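Local coordinates for RNA-dependent RNA Polymerase (Bombyx mori cytoplasmic polyhedrosis virus, PDB 6TZ0), which copies RNA from RNA templates, making plus strands by conservative transcription and probably, after core assembly, the complementary minus strands, at residues A260-G265 with F291-F296. Numbering follows the deposited sequence.
Sequences ALHNVG and FVSSTF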
loop_
_atom_site.group_PDB
_atom_site.type_symbol
_atom_site.label_atom_id
_atom_site.label_comp_id
_atom_site.label_asym_id
_atom_site.label_seq_id
_atom_site.Cartn_x
_atom_site.Cartn_y
_atom_site.Cartn_z
ATOM N N ALA A 260 11.472 -20.332 -28.952
ATOM C CA ALA A 260 12.261 -21.542 -28.738
ATOM C C ALA A 260 11.370 -22.762 -28.527
ATOM O O ALA A 260 11.599 -23.823 -29.122
ATOM C CB ALA A 260 13.194 -21.355 -27.547
ATOM N N LEU A 261 10.326 -22.612 -27.716
ATOM C CA LEU A 261 9.406 -23.704 -27.446
ATOM C C LEU A 261 8.533 -24.014 -28.654
ATOM O O LEU A 261 8.094 -25.156 -28.815
ATOM C CB LEU A 261 8.555 -23.347 -26.232
ATOM C CG LEU A 261 7.765 -24.430 -25.509
ATOM C CD1 LEU A 261 8.706 -25.409 -24.834
ATOM C CD2 LEU A 261 6.883 -23.770 -24.496
ATOM N N HIS A 262 8.277 -23.016 -29.506
ATOM C CA HIS A 262 7.676 -23.270 -30.812
ATOM C C HIS A 262 8.562 -24.159 -31.673
ATOM O O HIS A 262 8.092 -25.141 -32.256
ATOM C CB HIS A 262 7.406 -21.951 -31.526
ATOM C CG HIS A 262 7.031 -22.111 -32.965
ATOM N ND1 HIS A 262 5.805 -22.585 -33.369
ATOM C CD2 HIS A 262 7.727 -21.861 -34.098
ATOM C CE1 HIS A 262 5.759 -22.622 -34.687
ATOM N NE2 HIS A 262 6.913 -22.185 -35.154
ATOM N N ASN A 263 9.851 -23.829 -31.767
ATOM C CA ASN A 263 10.747 -24.626 -32.601
ATOM C C ASN A 263 11.095 -25.983 -32.003
ATOM O O ASN A 263 11.662 -26.812 -32.720
ATOM C CB ASN A 263 12.034 -23.861 -32.905
ATOM C CG ASN A 263 11.843 -22.801 -33.965
ATOM O OD1 ASN A 263 11.150 -23.020 -34.955
ATOM N ND2 ASN A 263 12.464 -21.653 -33.771
ATOM N N VAL A 264 10.796 -26.226 -30.722
ATOM C CA VAL A 264 10.939 -27.577 -30.169
ATOM C C VAL A 264 10.004 -28.557 -30.871
ATOM O O VAL A 264 10.419 -29.646 -31.284
ATOM C CB VAL A 264 10.718 -27.564 -28.646
ATOM C CG1 VAL A 264 10.558 -28.971 -28.104
ATOM C CG2 VAL A 264 11.899 -26.933 -27.978
ATOM N N GLY A 265 8.737 -28.185 -31.036
ATOM C CA GLY A 265 7.796 -28.979 -31.798
ATOM C C GLY A 265 6.961 -29.956 -31.007
ATOM O O GLY A 265 5.732 -29.901 -31.100
ATOM N N PHE A 291 -0.938 -15.863 -35.474
ATOM C CA PHE A 291 -0.878 -14.522 -34.909
ATOM C C PHE A 291 0.173 -14.398 -33.815
ATOM O O PHE A 291 0.520 -13.279 -33.427
ATOM C CB PHE A 291 -2.260 -14.103 -34.394
ATOM C CG PHE A 291 -2.923 -15.111 -33.492
ATOM C CD1 PHE A 291 -2.679 -15.123 -32.129
ATOM C CD2 PHE A 291 -3.808 -16.042 -34.013
ATOM C CE1 PHE A 291 -3.293 -16.053 -31.309
ATOM C CE2 PHE A 291 -4.428 -16.961 -33.198
ATOM C CZ PHE A 291 -4.169 -16.969 -31.846
ATOM N N VAL A 292 0.682 -15.520 -33.315
ATOM C CA VAL A 292 1.814 -15.501 -32.401
ATOM C C VAL A 292 3.123 -15.489 -33.178
ATOM O O VAL A 292 4.065 -14.773 -32.825
ATOM C CB VAL A 292 1.716 -16.703 -31.447
ATOM C CG1 VAL A 292 2.940 -16.819 -30.584
ATOM C CG2 VAL A 292 0.484 -16.575 -30.590
ATOM N N SER A 293 3.185 -16.241 -34.278
ATOM C CA SER A 293 4.382 -16.298 -35.107
ATOM C C SER A 293 4.634 -15.021 -35.898
ATOM O O SER A 293 5.710 -14.887 -36.487
ATOM C CB SER A 293 4.291 -17.485 -36.066
ATOM O OG SER A 293 4.310 -18.708 -35.358
ATOM N N SER A 294 3.679 -14.094 -35.940
ATOM C CA SER A 294 3.923 -12.806 -36.571
ATOM C C SER A 294 4.700 -11.865 -35.661
ATOM O O SER A 294 5.384 -10.961 -36.150
ATOM C CB SER A 294 2.600 -12.171 -36.984
ATOM O OG SER A 294 1.808 -11.882 -35.849
ATOM N N THR A 295 4.615 -12.066 -34.344
ATOM C CA THR A 295 5.370 -11.250 -33.401
ATOM C C THR A 295 6.848 -11.610 -33.382
ATOM O O THR A 295 7.675 -10.801 -32.928
ATOM C CB THR A 295 4.783 -11.409 -32.002
ATOM O OG1 THR A 295 4.920 -12.771 -31.581
ATOM C CG2 THR A 295 3.316 -11.064 -32.013
ATOM N N PHE A 296 7.191 -12.800 -33.883
ATOM C CA PHE A 296 8.567 -13.276 -33.835
ATOM C C PHE A 296 9.478 -12.439 -34.721
ATOM O O PHE A 296 10.651 -12.275 -34.396
ATOM C CB PHE A 296 8.646 -14.749 -34.248
ATOM C CG PHE A 296 8.014 -15.712 -33.270
ATOM C CD1 PHE A 296 7.662 -15.315 -31.989
ATOM C CD2 PHE A 296 7.790 -17.027 -33.636
ATOM C CE1 PHE A 296 7.082 -16.201 -31.106
ATOM C CE2 PHE A 296 7.217 -17.919 -32.753
ATOM C CZ PHE A 296 6.856 -17.500 -31.490
#
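His262 is the one residue of 260-265 that meets 291-296, touching Ser293 and Phe296 across a helix-to-helix junction in the N-terminal part of this reovirus-family polymerase. The chain leaves helix 257-264, passes through strands 266-272 and 278-285, and continues into helices 290-293 and 295-306, so the contact joins the helices before and after the two intervening strands. Ala260 and Leu261 are buried but pack elsewhere, against helix 325-339 and, for Leu261, also the loops at Asn718 and Val728. The nearest CA atoms are those of His262 and Ser293, 8.8 Å apart, and the imidazole spans much of that distance. The CB bond of His262 points toward 291-296, and with CG anti to the backbone N (chi1 169°) the ring lies beside Ser293 and Phe296. Its ND1 is hydrogen-bonded to the backbone N of Glu288, which ties the ring to the segment leading into helix 290-293. Over one face of the imidazole, out towards the rim, sits Ser293 OG, 4.2 Å from CE1 of His262: a loose van der Waals contact. Further along, Gly265, the first residue past the helix, has a positive phi of 94° and is joined to Thr286 by backbone hydrogen bonding. In 291-296, Phe296 is buried, and one face of its ring lies against Val292 O and Ser293 CA of its own segment. The two aromatic rings meet obliquely, planes at 56° and centroids 6.0 Å apart, and CD2 of His262 arrives at the phenyl edge, 4.2 Å from CE2 of Phe296.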